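Local coordinates for protein spore cortex-lytic enzyme (Bacillus cereus ATCC 14579, PDB 6TCI) that probably cleaves spore-cortex peptidoglycan as an N-acetylmuramyl-L-alanine amidase during germination, this piece being its N-terminal putative peptidoglycan-binding domain, at residues 14-17 and 18-22; 37-40 and 41-44. All coordinates share one frame; numbering follows the deposited sequence.

Contact 1. Residues 14-17 and 18-22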
ATOM      1  N   GLU A  14       9.093  -6.384   5.205  1.00 20.40           N
ATOM      2  CA  GLU A  14       9.160  -5.003   5.681  1.00 23.01           C
ATOM      3  C   GLU A  14       8.402  -4.032   4.782  1.00 19.38           C
ATOM      4  O   GLU A  14       7.741  -3.119   5.289  1.00 19.54           O
ATOM      5  CB  GLU A  14      10.618  -4.586   5.868  1.00 29.72           C
ATOM      6  CG  GLU A  14      11.305  -5.332   6.997  1.00 37.34           C
ATOM      7  CD  GLU A  14      11.918  -4.406   8.022  1.00 43.13           C
ATOM      8  OE1 GLU A  14      13.078  -3.988   7.823  1.00 46.54           O
ATOM      9  OE2 GLU A  14      11.245  -4.105   9.030  1.00 45.01           O
ATOM     10  N   ASP A  15       8.503  -4.182   3.454  1.00 17.90           N
ATOM     11  CA  ASP A  15       7.774  -3.278   2.564  1.00 16.33           C
ATOM     12  C   ASP A  15       6.275  -3.397   2.783  1.00 14.20           C
ATOM     13  O   ASP A  15       5.553  -2.398   2.725  1.00 14.29           O
ATOM     14  CB  ASP A  15       8.073  -3.592   1.097  1.00 18.71           C
ATOM     15  CG  ASP A  15       9.313  -2.896   0.572  1.00 23.84           C
ATOM     16  OD1 ASP A  15       9.860  -1.999   1.250  1.00 26.08           O
ATOM     17  OD2 ASP A  15       9.741  -3.252  -0.549  1.00 27.56           O
ATOM     18  N   VAL A  16       5.787  -4.620   3.016  1.00 14.07           N
ATOM     19  CA  VAL A  16       4.355  -4.819   3.219  1.00 13.08           C
ATOM     20  C   VAL A  16       3.905  -4.236   4.555  1.00 14.16           C
ATOM     21  O   VAL A  16       2.818  -3.652   4.653  1.00 14.42           O
ATOM     22  CB  VAL A  16       3.992  -6.307   3.082  1.00 13.47           C
ATOM     23  CG1 VAL A  16       2.497  -6.512   3.294  1.00 14.67           C
ATOM     24  CG2 VAL A  16       4.417  -6.832   1.726  1.00 14.61           C
ATOM     25  N   ILE A  17       4.711  -4.414   5.609  1.00 14.83           N
ATOM     26  CA  ILE A  17       4.403  -3.790   6.897  1.00 15.99           C
ATOM     27  C   ILE A  17       4.259  -2.281   6.745  1.00 16.27           C
ATOM     28  O   ILE A  17       3.294  -1.682   7.233  1.00 16.70           O
ATOM     29  CB  ILE A  17       5.465  -4.151   7.951  1.00 18.20           C
ATOM     30  CG1 ILE A  17       5.461  -5.649   8.233  1.00 19.74           C
ATOM     31  CG2 ILE A  17       5.200  -3.392   9.244  1.00 19.47           C
ATOM     32  CD1 ILE A  17       6.666  -6.124   8.997  1.00 22.23           C
ATOM     33  N   GLU A  18       5.224  -1.637   6.076  1.00 13.83           N
ATOM     34  CA  GLU A  18       5.126  -0.188   5.907  1.00 13.91           C
ATOM     35  C   GLU A  18       3.937   0.193   5.035  1.00 13.74           C
ATOM     36  O   GLU A  18       3.240   1.175   5.326  1.00 13.14           O
ATOM     37  CB  GLU A  18       6.420   0.392   5.340  1.00 16.06           C
ATOM     38  CG  GLU A  18       6.318   1.883   5.075  1.00 19.02           C
ATOM     39  CD  GLU A  18       7.647   2.534   4.771  1.00 22.45           C
ATOM     40  OE1 GLU A  18       8.697   1.903   5.017  1.00 25.26           O
ATOM     41  OE2 GLU A  18       7.630   3.681   4.268  1.00 22.54           O
ATOM     42  N   LEU A  19       3.682  -0.575   3.970  1.00 13.27           N
ATOM     43  CA  LEU A  19       2.540  -0.298   3.102  1.00 11.93           C
ATOM     44  C   LEU A  19       1.229  -0.383   3.879  1.00 12.95           C
ATOM     45  O   LEU A  19       0.385   0.523   3.803  1.00 13.05           O
ATOM     46  CB  LEU A  19       2.528  -1.281   1.932  1.00 11.63           C
ATOM     47  CG  LEU A  19       1.311  -1.174   1.005  1.00 13.06           C
ATOM     48  CD1 LEU A  19       1.404   0.083   0.190  1.00 14.88           C
ATOM     49  CD2 LEU A  19       1.228  -2.384   0.083  1.00 14.75           C
ATOM     50  N   GLN A  20       1.039  -1.475   4.624  1.00 13.05           N
ATOM     51  CA  GLN A  20      -0.183  -1.634   5.404  1.00 12.85           C
ATOM     52  C   GLN A  20      -0.311  -0.539   6.452  1.00 14.09           C
ATOM     53  O   GLN A  20      -1.406  -0.022   6.683  1.00 15.03           O
ATOM     54  CB  GLN A  20      -0.212  -3.006   6.077  1.00 13.47           C
ATOM     55  CG  GLN A  20      -0.407  -4.158   5.105  1.00 13.98           C
ATOM     56  CD  GLN A  20      -0.248  -5.503   5.780  1.00 15.90           C
ATOM     57  OE1 GLN A  20       0.406  -5.612   6.823  1.00 16.82           O
ATOM     58  NE2 GLN A  20      -0.835  -6.543   5.187  1.00 16.06           N
ATOM     59  N   SER A  21       0.803  -0.170   7.087  1.00 13.74           N
ATOM     60  CA  SER A  21       0.760   0.849   8.132  1.00 14.42           C
ATOM     61  C   SER A  21       0.414   2.221   7.562  1.00 14.07           C
ATOM     62  O   SER A  21      -0.375   2.971   8.162  1.00 15.01           O
ATOM     63  CB  SER A  21       2.104   0.905   8.860  1.00 14.60           C
ATOM     64  OG  SER A  21       2.396  -0.340   9.491  1.00 17.78           O
ATOM     65  N   ARG A  22       1.021   2.588   6.428  1.00 13.46           N
ATOM     66  CA  ARG A  22       0.677   3.872   5.821  1.00 13.48           C
ATOM     67  C   ARG A  22      -0.774   3.888   5.357  1.00 14.04           C
ATOM     68  O   ARG A  22      -1.483   4.885   5.546  1.00 15.05           O
ATOM     69  CB  ARG A  22       1.620   4.187   4.662  1.00 13.70           C
ATOM     70  CG  ARG A  22       3.017   4.586   5.114  1.00 13.41           C
ATOM     71  CD  ARG A  22       3.884   5.015   3.938  1.00 13.86           C
ATOM     72  NE  ARG A  22       5.276   5.276   4.310  1.00 14.16           N
ATOM     73  CZ  ARG A  22       5.737   6.447   4.741  1.00 14.01           C
ATOM     74  NH1 ARG A  22       4.920   7.493   4.878  1.00 15.04           N
ATOM     75  NH2 ARG A  22       7.025   6.579   5.030  1.00 16.89           N
TER
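Ser-21 and Ile-17, one helical turn apart, share a doubly used carbonyl: Ile-17 O accepts both the backbone N of Ser-21 and its hydroxyl, with OG 2.8 Å from that oxygen. The two donors come from opposite faces of the carbonyl plane, OG standing 36° out of it. OG lies beside its own backbone N (chi1 -61°), which folds the short side chain back along the helix toward the preceding turn. The remaining rungs are ordinary i to i+4 backbone bonds, the straightest running from Gln-20 N to Val-16 O (2.8 Å, 172°). About a quarter turn round the helix, Arg-22 forms a salt bridge with Glu-18, side-on, NE and NH2 both directed to OE2. NE makes the shorter of the two bonds, 2.8 Å to Glu-18 OE2 on its anti lone pair, whereas NH2 meets that oxygen from above the carboxylate plane. The guanidinium is thereby held edge-on to the acid, and its NH1 goes on to Thr-72 OG1. All this belongs to the first turns of helix 14-25, the first of three helices in the small putative peptidoglycan-binding domain. On the inward side, Val-16 CG1 rests against the amide end of Gln-20, 3.8 Å from NE2. That amide is buried and occupied at both ends: OE1 accepts from Gly-35 N, while NE2 serves Thr-41 OG1 and Asp-34 OD1. The aliphatic part of Gln-20 runs past the oxygen end of the Val-16 carbonyl, CG lying 3.3 Å from Val-16 O. Leu-19, also buried, sets its CB near Asp-15 O and packs in the core against Leu-68 of helix 62-71.

Contact 2. Residues 37-40 and 41-44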
ATOM      1  N   PHE A  37       0.730  -9.606   2.116  1.00 14.76           N
ATOM      2  CA  PHE A  37      -0.087  -8.884   1.136  1.00 13.61           C
ATOM      3  C   PHE A  37      -1.165  -9.829   0.601  1.00 15.04           C
ATOM      4  O   PHE A  37      -0.926 -10.615  -0.322  1.00 16.01           O
ATOM      5  CB  PHE A  37       0.813  -8.338   0.033  1.00 12.75           C
ATOM      6  CG  PHE A  37       0.179  -7.284  -0.859  1.00 12.49           C
ATOM      7  CD1 PHE A  37      -1.089  -7.451  -1.411  1.00 12.50           C
ATOM      8  CD2 PHE A  37       0.912  -6.161  -1.224  1.00 12.93           C
ATOM      9  CE1 PHE A  37      -1.620  -6.489  -2.274  1.00 12.25           C
ATOM     10  CE2 PHE A  37       0.389  -5.208  -2.081  1.00 14.41           C
ATOM     11  CZ  PHE A  37      -0.881  -5.371  -2.601  1.00 14.66           C
ATOM     12  N   GLY A  38      -2.364  -9.740   1.176  1.00 15.82           N
ATOM     13  CA  GLY A  38      -3.504 -10.488   0.685  1.00 13.79           C
ATOM     14  C   GLY A  38      -4.655  -9.583   0.289  1.00 13.03           C
ATOM     15  O   GLY A  38      -4.441  -8.406  -0.018  1.00 13.88           O
ATOM     16  N   TRP A  39      -5.881 -10.112   0.328  1.00 14.66           N
ATOM     17  CA  TRP A  39      -7.044  -9.378  -0.166  1.00 14.11           C
ATOM     18  C   TRP A  39      -7.199  -8.025   0.517  1.00 14.96           C
ATOM     19  O   TRP A  39      -7.462  -7.010  -0.144  1.00 14.77           O
ATOM     20  CB  TRP A  39      -8.318 -10.199   0.038  1.00 16.16           C
ATOM     21  CG  TRP A  39      -9.523  -9.310   0.074  1.00 15.49           C
ATOM     22  CD1 TRP A  39     -10.205  -8.900   1.177  1.00 16.45           C
ATOM     23  CD2 TRP A  39     -10.148  -8.670  -1.046  1.00 16.10           C
ATOM     24  NE1 TRP A  39     -11.227  -8.055   0.815  1.00 17.35           N
ATOM     25  CE2 TRP A  39     -11.217  -7.902  -0.545  1.00 15.80           C
ATOM     26  CE3 TRP A  39      -9.915  -8.685  -2.423  1.00 15.76           C
ATOM     27  CZ2 TRP A  39     -12.041  -7.140  -1.370  1.00 16.43           C
ATOM     28  CZ3 TRP A  39     -10.741  -7.937  -3.244  1.00 16.01           C
ATOM     29  CH2 TRP A  39     -11.787  -7.174  -2.715  1.00 16.49           C
ATOM     30  N   GLY A  40      -7.049  -7.983   1.841  1.00 15.48           N
ATOM     31  CA  GLY A  40      -7.290  -6.738   2.543  1.00 16.56           C
ATOM     32  C   GLY A  40      -6.330  -5.643   2.131  1.00 15.71           C
ATOM     33  O   GLY A  40      -6.700  -4.465   2.099  1.00 15.94           O
ATOM     34  N   THR A  41      -5.093  -6.016   1.806  1.00 13.70           N
ATOM     35  CA  THR A  41      -4.105  -5.051   1.341  1.00 13.63           C
ATOM     36  C   THR A  41      -4.369  -4.646  -0.104  1.00 13.89           C
ATOM     37  O   THR A  41      -4.241  -3.469  -0.458  1.00 13.66           O
ATOM     38  CB  THR A  41      -2.712  -5.666   1.490  1.00 13.61           C
ATOM     39  OG1 THR A  41      -2.530  -6.110   2.843  1.00 15.22           O
ATOM     40  CG2 THR A  41      -1.631  -4.672   1.135  1.00 14.13           C
ATOM     41  N   TYR A  42      -4.740  -5.618  -0.941  1.00 12.48           N
ATOM     42  CA  TYR A  42      -5.118  -5.342  -2.323  1.00 12.73           C
ATOM     43  C   TYR A  42      -6.272  -4.353  -2.376  1.00 12.64           C
ATOM     44  O   TYR A  42      -6.220  -3.350  -3.101  1.00 12.14           O
ATOM     45  CB  TYR A  42      -5.525  -6.674  -2.955  1.00 13.86           C
ATOM     46  CG  TYR A  42      -6.023  -6.659  -4.385  1.00 13.53           C
ATOM     47  CD1 TYR A  42      -5.136  -6.676  -5.457  1.00 15.11           C
ATOM     48  CD2 TYR A  42      -7.387  -6.701  -4.661  1.00 14.08           C
ATOM     49  CE1 TYR A  42      -5.596  -6.694  -6.763  1.00 17.20           C
ATOM     50  CE2 TYR A  42      -7.855  -6.732  -5.966  1.00 15.61           C
ATOM     51  CZ  TYR A  42      -6.961  -6.731  -7.011  1.00 17.79           C
ATOM     52  OH  TYR A  42      -7.431  -6.753  -8.305  1.00 20.37           O
ATOM     53  N   TRP A  43      -7.326  -4.619  -1.594  1.00 12.40           N
ATOM     54  CA  TRP A  43      -8.498  -3.749  -1.547  1.00 13.42           C
ATOM     55  C   TRP A  43      -8.133  -2.347  -1.064  1.00 13.99           C
ATOM     56  O   TRP A  43      -8.480  -1.344  -1.702  1.00 14.46           O
ATOM     57  CB  TRP A  43      -9.528  -4.399  -0.621  1.00 16.75           C
ATOM     58  CG  TRP A  43     -10.774  -3.615  -0.346  1.00 19.84           C
ATOM     59  CD1 TRP A  43     -11.154  -3.095   0.855  1.00 23.33           C
ATOM     60  CD2 TRP A  43     -11.829  -3.310  -1.266  1.00 19.19           C
ATOM     61  NE1 TRP A  43     -12.367  -2.463   0.739  1.00 25.00           N
ATOM     62  CE2 TRP A  43     -12.803  -2.577  -0.555  1.00 21.71           C
ATOM     63  CE3 TRP A  43     -12.035  -3.564  -2.624  1.00 18.06           C
ATOM     64  CZ2 TRP A  43     -13.973  -2.108  -1.153  1.00 21.76           C
ATOM     65  CZ3 TRP A  43     -13.198  -3.090  -3.219  1.00 19.10           C
ATOM     66  CH2 TRP A  43     -14.150  -2.375  -2.481  1.00 20.97           C
ATOM     67  N   ALA A  44      -7.437  -2.261   0.074  1.00 12.87           N
ATOM     68  CA  ALA A  44      -7.039  -0.960   0.606  1.00 13.08           C
ATOM     69  C   ALA A  44      -6.193  -0.188  -0.394  1.00 12.37           C
ATOM     70  O   ALA A  44      -6.378   1.019  -0.576  1.00 12.85           O
ATOM     71  CB  ALA A  44      -6.257  -1.146   1.907  1.00 14.05           C
TER
HETATM   72  O   HOH W   1      -3.848  -8.508   3.525  1.00 20.13           O
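The first turn of helix 39-51 begins here, with Gly-38 in the N-cap position and Phe-37, just before it, packed against Thr-41. Gly-38 O receives the N-H of Tyr-42 in a nearly straight bond of 3.0 Å, and a weak second one from Thr-41 N. Trp-39 O takes Trp-43 N at 2.8 Å, and Gly-40 O takes Ala-44 N, so the helical ladder is running from its first residues. A water accepts from Gly-38 N and bonds to Thr-41 OG1, bridging the N-cap residue to the first turn; OG1 has a second partner in Gln-20 of helix 14-25.

The methyl of Thr-41 sits squarely over the Phe-37 ring: CG2 is 3.6 Å from the ring centroid and 3° off the normal, a CH-pi contact at the centre of the face. Both groups depend on the threonine torsion (chi1 -54°), which sends OG1 to the water and CG2 to the ring.

On the outer side, the Trp-39 and Trp-43 indoles project together, their planes 21° apart but displaced so that ring stacks little on ring. Instead Trp-43 CB lies over the outer part of the six-membered ring of Trp-39, and Trp-39 CH2 touches Trp-43 CE3 at 3.6 Å. Trp-39 CZ3 meets the Tyr-42 ring at its edge, 3.8 Å from CD2.

Phe-37 also reaches past the cap to Tyr-42, its CE1 lying 4.0 Å from Tyr-42 CB. This apolar contact joins the residue before the N-cap (N') to the fourth residue of the helix (N4), the pairing that defines a hydrophobic staple, here at the N terminus of helix 39-51.

From the N terminus the chain enters contact 1 on the opening turns of helix 14-25, runs on to the end of that helix and through the loop 26-38, and reaches contact 2 where helix 39-51 starts. Each contact spans a single helical turn or so and closes no long loop; they stand in series, neither enclosing nor crossing the other. The centres of contact 1 and contact 2 lie about 11 Å apart, yet their side chains touch directly. Beside the Gln-20 to Thr-41 bond, Leu-19 CD2 packs on Phe-37 CE2 at 3.7 Å and on Thr-41 CG2, and Val-16 CG1 approaches Phe-37 N. Together they join the two successive helices.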